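Local coordinates for L-lysine 6-monooxygenase involved in desferrioxamine biosynthesis (Erwinia amylovora CFBP1430, PDB 5O8P), which probably uses FAD and NADPH to N-hydroxylate cadaverine, a monooxygenase step in the biosynthesis of the siderophore desferrioxamine, at residues Pro246-Ile249 with Asp250-Ser254; Gly412-Val415 with Tyr416-Arg420; Gly397-Cys400 with Tyr401-Val405. All blocks are in the same frame, centred on the assembly; numbering follows the deposited sequence.

Interaction 1: residues Pro246-Ile249 with Asp250-Ser254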
loop_
_atom_site.group_PDB
_atom_site.type_symbol
_atom_site.label_atom_id
_atom_site.label_comp_id
_atom_site.label_asym_id
_atom_site.label_seq_id
_atom_site.Cartn_x
_atom_site.Cartn_y
_atom_site.Cartn_z
ATOM N N PRO B 246 26.840 -5.595 -8.612
ATOM C CA PRO B 246 28.224 -5.782 -9.011
ATOM C C PRO B 246 28.734 -4.673 -9.927
ATOM O O PRO B 246 29.856 -4.190 -9.727
ATOM C CB PRO B 246 28.183 -7.114 -9.724
ATOM C CG PRO B 246 27.111 -7.868 -9.010
ATOM C CD PRO B 246 26.064 -6.851 -8.715
ATOM N N GLU B 247 27.896 -4.232 -10.866
ATOM C CA GLU B 247 28.344 -3.235 -11.855
ATOM C C GLU B 247 28.625 -1.910 -11.205
ATOM O O GLU B 247 29.594 -1.262 -11.566
ATOM C CB GLU B 247 27.354 -2.985 -12.979
ATOM C CG GLU B 247 26.641 -4.203 -13.517
ATOM C CD GLU B 247 25.260 -4.317 -12.938
ATOM O OE1 GLU B 247 24.393 -3.556 -13.373
ATOM O OE2 GLU B 247 25.026 -5.216 -12.100
ATOM N N TRP B 248 27.778 -1.516 -10.256
ATOM C CA TRP B 248 28.018 -0.288 -9.515
ATOM C C TRP B 248 29.286 -0.384 -8.656
ATOM O O TRP B 248 30.045 0.593 -8.555
ATOM C CB TRP B 248 26.825 0.094 -8.633
ATOM C CG TRP B 248 27.010 1.454 -8.089
ATOM C CD1 TRP B 248 26.768 2.635 -8.728
ATOM C CD2 TRP B 248 27.582 1.790 -6.833
ATOM N NE1 TRP B 248 27.137 3.693 -7.938
ATOM C CE2 TRP B 248 27.633 3.201 -6.761
ATOM C CE3 TRP B 248 28.055 1.036 -5.752
ATOM C CZ2 TRP B 248 28.115 3.873 -5.644
ATOM C CZ3 TRP B 248 28.538 1.709 -4.637
ATOM C CH2 TRP B 248 28.561 3.114 -4.591
ATOM N N ILE B 249 29.515 -1.546 -8.045
ATOM C CA ILE B 249 30.662 -1.710 -7.157
ATOM C C ILE B 249 31.955 -1.597 -7.959
ATOM O O ILE B 249 32.890 -0.928 -7.519
ATOM C CB ILE B 249 30.590 -3.011 -6.344
ATOM C CG1 ILE B 249 29.371 -2.990 -5.429
ATOM C CG2 ILE B 249 31.823 -3.157 -5.463
ATOM C CD1 ILE B 249 28.929 -4.367 -4.970
ATOM N N ASP B 250 31.984 -2.208 -9.145
ATOM C CA ASP B 250 33.130 -2.072 -10.058
ATOM C C ASP B 250 33.363 -0.608 -10.384
ATOM O O ASP B 250 34.495 -0.129 -10.365
ATOM C CB ASP B 250 32.910 -2.845 -11.368
ATOM C CG ASP B 250 32.724 -4.346 -11.161
ATOM O OD1 ASP B 250 33.265 -4.902 -10.179
ATOM O OD2 ASP B 250 32.042 -4.983 -11.991
ATOM N N TYR B 251 32.275 0.094 -10.688
ATOM C CA TYR B 251 32.327 1.521 -11.017
ATOM C C TYR B 251 32.900 2.307 -9.847
ATOM O O TYR B 251 33.862 3.060 -10.030
ATOM C CB TYR B 251 30.930 2.035 -11.423
ATOM C CG TYR B 251 30.737 3.534 -11.350
ATOM C CD1 TYR B 251 31.268 4.361 -12.330
ATOM C CD2 TYR B 251 30.008 4.122 -10.306
ATOM C CE1 TYR B 251 31.099 5.738 -12.276
ATOM C CE2 TYR B 251 29.836 5.498 -10.239
ATOM C CZ TYR B 251 30.392 6.302 -11.223
ATOM O OH TYR B 251 30.228 7.667 -11.188
ATOM N N PHE B 252 32.342 2.087 -8.655
ATOM C CA PHE B 252 32.764 2.799 -7.451
ATOM C C PHE B 252 34.240 2.597 -7.107
ATOM O O PHE B 252 34.905 3.531 -6.644
ATOM C CB PHE B 252 31.891 2.394 -6.256
ATOM C CG PHE B 252 32.149 3.215 -5.019
ATOM C CD1 PHE B 252 31.511 4.431 -4.807
ATOM C CD2 PHE B 252 33.113 2.802 -4.105
ATOM C CE1 PHE B 252 31.803 5.184 -3.687
ATOM C CE2 PHE B 252 33.410 3.561 -2.987
ATOM C CZ PHE B 252 32.761 4.757 -2.781
ATOM N N HIS B 253 34.744 1.390 -7.355
ATOM C CA HIS B 253 36.062 0.983 -6.881
ATOM C C HIS B 253 37.143 1.530 -7.816
ATOM O O HIS B 253 38.308 1.500 -7.450
ATOM C CB HIS B 253 36.138 -0.564 -6.791
ATOM C CG HIS B 253 37.388 -1.084 -6.153
ATOM N ND1 HIS B 253 38.547 -1.315 -6.862
ATOM C CD2 HIS B 253 37.656 -1.426 -4.873
ATOM C CE1 HIS B 253 39.477 -1.776 -6.048
ATOM N NE2 HIS B 253 38.960 -1.855 -4.834
ATOM N N SER B 254 36.749 2.015 -9.008
ATOM C CA SER B 254 37.684 2.553 -9.999
ATOM C C SER B 254 37.808 4.074 -9.900
ATOM O O SER B 254 38.665 4.664 -10.565
ATOM C CB SER B 254 37.214 2.171 -11.402
ATOM O OG SER B 254 36.004 2.845 -11.730
#
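F252 runs alongside W248, one turn further on the short helix 246-253. Y251 joins them on the W248 side, so the three rings form an aromatic cluster. F252 can be followed outward. Its CB sits over one face of the W248 six-membered ring, 3.9 Å from the centroid and 15° off the ring normal, a CH-pi contact. F252 CG lies 3.6 Å from W248 CH2. F252 CD1 reaches the same CH2 and also W248 CZ2, the latter at 3.5 Å. F252 CE1 still touches W248 CH2. The two ring planes are at 31°, neither stacked nor edge-to-face. Chi1 of F252 (-173°) sets CG opposite the backbone N, and a like torsion in W248 keeps the two side chains together. The F252 ring then leads on to R260, L263 and N264 of helix 257-266, while F391 and F427 are edge-to-face partners of W248.

At the other end of the indole, W248 NE1 comes to the edge of the Y251 ring, 3.7 Å from Y251 CD2. The backbone ties the same residues: F252 N hydrogen-bonds to W248 O at 2.7 Å, and D250 N to P246 O at 3.0 Å. The polar ends of E247, D250 and Y251 find their partners outside the helix: I422, R369, and E324 and Q322 of the second subunit. Dispersion and CH-pi contacts thus set how the rings lie within the helix, and polar bonds tie its outer side chains to other loops and to a neighbouring subunit.

Interaction 2: residues Gly412-Val415 with Tyr416-Arg420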
loop_
_atom_site.group_PDB
_atom_site.type_symbol
_atom_site.label_atom_id
_atom_site.label_comp_id
_atom_site.label_asym_id
_atom_site.label_seq_id
_atom_site.Cartn_x
_atom_site.Cartn_y
_atom_site.Cartn_z
ATOM N N GLY B 412 40.132 -21.845 -6.521
ATOM C CA GLY B 412 40.232 -21.175 -7.845
ATOM C C GLY B 412 39.048 -21.258 -8.810
ATOM O O GLY B 412 38.923 -20.416 -9.666
ATOM N N ARG B 413 38.195 -22.275 -8.681
ATOM C CA ARG B 413 36.954 -22.361 -9.479
ATOM C C ARG B 413 35.852 -21.432 -8.970
ATOM O O ARG B 413 35.881 -20.951 -7.834
ATOM C CB ARG B 413 36.437 -23.796 -9.591
ATOM C CG ARG B 413 36.070 -24.468 -8.290
ATOM C CD ARG B 413 35.780 -25.927 -8.534
ATOM N NE ARG B 413 34.807 -26.440 -7.571
ATOM C CZ ARG B 413 35.092 -26.984 -6.387
ATOM N NH1 ARG B 413 36.351 -27.112 -5.967
ATOM N NH2 ARG B 413 34.094 -27.417 -5.618
ATOM N N GLU B 414 34.885 -21.173 -9.839
ATOM C CA GLU B 414 33.732 -20.344 -9.498
ATOM C C GLU B 414 32.642 -21.223 -8.911
ATOM O O GLU B 414 31.801 -21.741 -9.624
ATOM C CB GLU B 414 33.251 -19.559 -10.732
ATOM C CG GLU B 414 31.967 -18.756 -10.535
ATOM C CD GLU B 414 31.851 -17.533 -11.448
ATOM O OE1 GLU B 414 32.843 -16.773 -11.492
ATOM O OE2 GLU B 414 30.792 -17.329 -12.103
ATOM N N VAL B 415 32.647 -21.371 -7.596
ATOM C CA VAL B 415 31.792 -22.368 -6.935
ATOM C C VAL B 415 30.323 -21.993 -7.015
ATOM O O VAL B 415 29.484 -22.826 -7.288
ATOM C CB VAL B 415 32.164 -22.539 -5.447
ATOM C CG1 VAL B 415 31.304 -23.619 -4.791
ATOM C CG2 VAL B 415 33.644 -22.866 -5.311
ATOM N N TYR B 416 30.020 -20.729 -6.738
ATOM C CA TYR B 416 28.680 -20.194 -6.895
ATOM C C TYR B 416 28.777 -19.089 -7.924
ATOM O O TYR B 416 29.669 -18.235 -7.810
ATOM C CB TYR B 416 28.195 -19.637 -5.579
ATOM C CG TYR B 416 28.028 -20.680 -4.516
ATOM C CD1 TYR B 416 26.924 -21.517 -4.499
ATOM C CD2 TYR B 416 28.976 -20.826 -3.513
ATOM C CE1 TYR B 416 26.763 -22.466 -3.505
ATOM C CE2 TYR B 416 28.818 -21.766 -2.507
ATOM C CZ TYR B 416 27.702 -22.584 -2.507
ATOM O OH TYR B 416 27.524 -23.522 -1.516
ATOM N N PRO B 417 27.869 -19.090 -8.922
ATOM C CA PRO B 417 27.991 -18.151 -10.031
ATOM C C PRO B 417 27.841 -16.710 -9.560
ATOM O O PRO B 417 26.948 -16.396 -8.788
ATOM C CB PRO B 417 26.852 -18.564 -10.976
ATOM C CG PRO B 417 25.840 -19.198 -10.102
ATOM C CD PRO B 417 26.602 -19.845 -8.982
ATOM N N VAL B 418 28.745 -15.863 -10.028
ATOM C CA VAL B 418 28.862 -14.500 -9.587
ATOM C C VAL B 418 28.412 -13.621 -10.742
ATOM O O VAL B 418 29.090 -13.561 -11.785
ATOM C CB VAL B 418 30.326 -14.175 -9.222
ATOM C CG1 VAL B 418 30.427 -12.772 -8.642
ATOM C CG2 VAL B 418 30.885 -15.207 -8.252
ATOM N N GLU B 419 27.282 -12.934 -10.556
ATOM C CA GLU B 419 26.757 -12.043 -11.565
ATOM C C GLU B 419 27.736 -10.894 -11.819
ATOM O O GLU B 419 28.335 -10.367 -10.881
ATOM C CB GLU B 419 25.385 -11.521 -11.155
ATOM C CG GLU B 419 24.284 -12.566 -11.275
ATOM C CD GLU B 419 24.021 -13.360 -10.008
ATOM O OE1 GLU B 419 24.934 -13.463 -9.156
ATOM O OE2 GLU B 419 22.892 -13.897 -9.881
ATOM N N ARG B 420 27.990 -10.621 -13.091
ATOM C CA ARG B 420 28.723 -9.413 -13.494
ATOM C C ARG B 420 27.795 -8.249 -13.796
ATOM O O ARG B 420 28.240 -7.120 -13.851
ATOM C CB ARG B 420 29.552 -9.681 -14.737
ATOM C CG ARG B 420 30.570 -10.801 -14.614
ATOM C CD ARG B 420 31.674 -10.700 -15.672
ATOM N NE ARG B 420 32.394 -11.973 -15.860
ATOM C CZ ARG B 420 33.537 -12.349 -15.261
ATOM N NH1 ARG B 420 34.185 -11.567 -14.391
ATOM N NH2 ARG B 420 34.053 -13.540 -15.547
#
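Two extended torsions carry E414 forward along the chain: CG is anti to the backbone N (chi1 174°), and the chain stays extended at chi2 (153°). The carboxylate thus passes beside P417 and meets the backbone of V418. V418 N hydrogen-bonds to E414 OE2 at 3.3 Å, and the bond is nearly straight at the hydrogen. The N-H comes from above the carboxylate plane. E414 OE2 also lies 3.6 Å from P417 CA, and V418 CG2 packs on the carboxyl carbon CD of E414 at 4.1 Å. The other oxygen, OE1, forms a salt bridge with R408 of helix 399-410, so the carboxylate has partners at both oxygens.

V415 and Y416 make the apolar half. V415 CG1 lies over one face of the Y416 ring, 4.2 Å from its centroid. V415 CG1 is 3.9 Å from Y416 CE2. The Y416 ring also packs on S404 and L407 of helix 399-410, and its OH hydrogen-bonds to L26 O.

K82 NZ of the third subunit makes a salt bridge with E419 OE2 and a hydrogen bond with P417 O. This is a non-regular segment after helix 399-410, held locally by a side-chain-to-backbone bond and laid against that helix at a subunit interface.

Interaction 3: residues Gly397-Cys400 with Tyr401-Val405; sequences GMAC and YRNSV
The first turns of helix 399-410 begin here, close to the flavin site, with M398 at the N-cap position. The M398 side chain follows the flank of Y401. It bends at chi2 (-64°) and again at chi3, which folds CE back onto the tyrosine. M398 CE lies 3.8 Å from Y401 CG and meets the ring obliquely. M398 also packs on P246 and I249 of helix 246-253, and Y88 of the third subunit packs on both M398 and Y401.

The backbone follows the helical pattern from the start. R402 N hydrogen-bonds to M398 O at 3.2 Å, coming from above the carbonyl plane. N403 N hydrogen-bonds to A399 O at 2.9 Å.

The R402 guanidinium lies near the flavin site: NH1 makes a salt bridge with E385 and hydrogen-bonds to T393 O, while NE hydrogen-bonds to OE1 of Q382, whose NE2 in turn serves N403 OD1. The guanidinium has a cation-pi contact with F19, a residue that binds FAD, and the nearest atoms of the R402 side chain and the bound FAD are about 7 Å apart.

The next carbonyl, C400 O, accepts two hydrogen bonds from S404. S404 OG donates to C400 O at 2.8 Å and the backbone N of S404 at 2.9 Å, and they reach the oxygen from opposite faces of the carbonyl plane.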
loop_
_atom_site.group_PDB
_atom_site.type_symbol
_atom_site.label_atom_id
_atom_site.label_comp_id
_atom_site.label_asym_id
_atom_site.label_seq_id
_atom_site.Cartn_x
_atom_site.Cartn_y
_atom_site.Cartn_z
ATOM N N GLY B 397 22.073 -7.932 1.864
ATOM C CA GLY B 397 21.767 -8.202 0.463
ATOM C C GLY B 397 22.946 -8.439 -0.454
ATOM O O GLY B 397 22.773 -9.064 -1.496
ATOM N N MET B 398 24.132 -7.951 -0.098
ATOM C CA MET B 398 25.342 -8.234 -0.886
ATOM C C MET B 398 26.344 -9.144 -0.170
ATOM O O MET B 398 27.524 -9.194 -0.532
ATOM C CB MET B 398 25.978 -6.919 -1.339
ATOM C CG MET B 398 25.090 -6.165 -2.314
ATOM S SD MET B 398 24.798 -7.030 -3.882
ATOM C CE MET B 398 26.319 -6.664 -4.789
ATOM N N ALA B 399 25.841 -9.903 0.808
ATOM C CA ALA B 399 26.654 -10.821 1.585
ATOM C C ALA B 399 26.980 -12.039 0.750
ATOM O O ALA B 399 28.136 -12.452 0.690
ATOM C CB ALA B 399 25.928 -11.230 2.856
ATOM N N CYS B 400 25.967 -12.613 0.103
ATOM C CA CYS B 400 26.190 -13.741 -0.821
ATOM C C CYS B 400 27.065 -13.376 -2.027
ATOM O O CYS B 400 27.872 -14.201 -2.446
ATOM C CB CYS B 400 24.879 -14.321 -1.319
ATOM S SG CYS B 400 24.065 -15.383 -0.133
ATOM N N TYR B 401 26.913 -12.160 -2.574
ATOM C CA TYR B 401 27.796 -11.713 -3.654
ATOM C C TYR B 401 29.252 -11.785 -3.174
ATOM O O TYR B 401 30.077 -12.474 -3.790
ATOM C CB TYR B 401 27.469 -10.287 -4.174
ATOM C CG TYR B 401 28.506 -9.787 -5.171
ATOM C CD1 TYR B 401 28.552 -10.297 -6.468
ATOM C CD2 TYR B 401 29.479 -8.852 -4.802
ATOM C CE1 TYR B 401 29.540 -9.902 -7.362
ATOM C CE2 TYR B 401 30.450 -8.422 -5.702
ATOM C CZ TYR B 401 30.471 -8.957 -6.989
ATOM O OH TYR B 401 31.413 -8.590 -7.923
ATOM N N ARG B 402 29.545 -11.101 -2.069
ATOM C CA ARG B 402 30.920 -11.027 -1.558
ATOM C C ARG B 402 31.459 -12.429 -1.198
ATOM O O ARG B 402 32.556 -12.812 -1.625
ATOM C CB ARG B 402 31.021 -10.068 -0.357
ATOM C CG ARG B 402 32.449 -9.689 0.037
ATOM C CD ARG B 402 32.554 -8.748 1.225
ATOM N NE ARG B 402 31.505 -9.000 2.216
ATOM C CZ ARG B 402 30.648 -8.105 2.706
ATOM N NH1 ARG B 402 30.716 -6.811 2.393
ATOM N NH2 ARG B 402 29.730 -8.506 3.581
ATOM N N ASN B 403 30.662 -13.200 -0.466
ATOM C CA ASN B 403 31.023 -14.578 -0.130
ATOM C C ASN B 403 31.312 -15.434 -1.371
ATOM O O ASN B 403 32.246 -16.247 -1.370
ATOM C CB ASN B 403 29.929 -15.234 0.737
ATOM C CG ASN B 403 29.910 -14.706 2.164
ATOM O OD1 ASN B 403 30.953 -14.404 2.734
ATOM N ND2 ASN B 403 28.722 -14.600 2.747
ATOM N N SER B 404 30.537 -15.230 -2.433
ATOM C CA SER B 404 30.756 -15.952 -3.685
ATOM C C SER B 404 32.071 -15.620 -4.378
ATOM O O SER B 404 32.636 -16.514 -5.031
ATOM C CB SER B 404 29.595 -15.739 -4.652
ATOM O OG SER B 404 28.442 -16.385 -4.162
ATOM N N VAL B 405 32.552 -14.375 -4.252
ATOM C CA VAL B 405 33.850 -14.004 -4.870
ATOM C C VAL B 405 35.001 -14.421 -3.950
ATOM O O VAL B 405 36.102 -14.712 -4.420
ATOM C CB VAL B 405 33.980 -12.502 -5.346
ATOM C CG1 VAL B 405 32.626 -11.851 -5.634
ATOM C CG2 VAL B 405 34.780 -11.635 -4.390
#

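Along the chain the order is interaction 1, interaction 3, interaction 2. Interaction 1 is helix 246-253, interaction 3 starts helix 399-410, and interaction 2 is the loop that follows that helix. All three lie on the same side of the chain's centre. Centres of interactions 2 and 3 are about 10 Å apart, those of 1 and 3 about 14 Å, and those of 1 and 2 about 17 Å. Y401 is shared ground: P246 and V418 both pack on its ring. R420 O also meets E247. Helix 399-410 thus links the FAD side to the outer loop, and interactions 2 and 3 both border the third subunit.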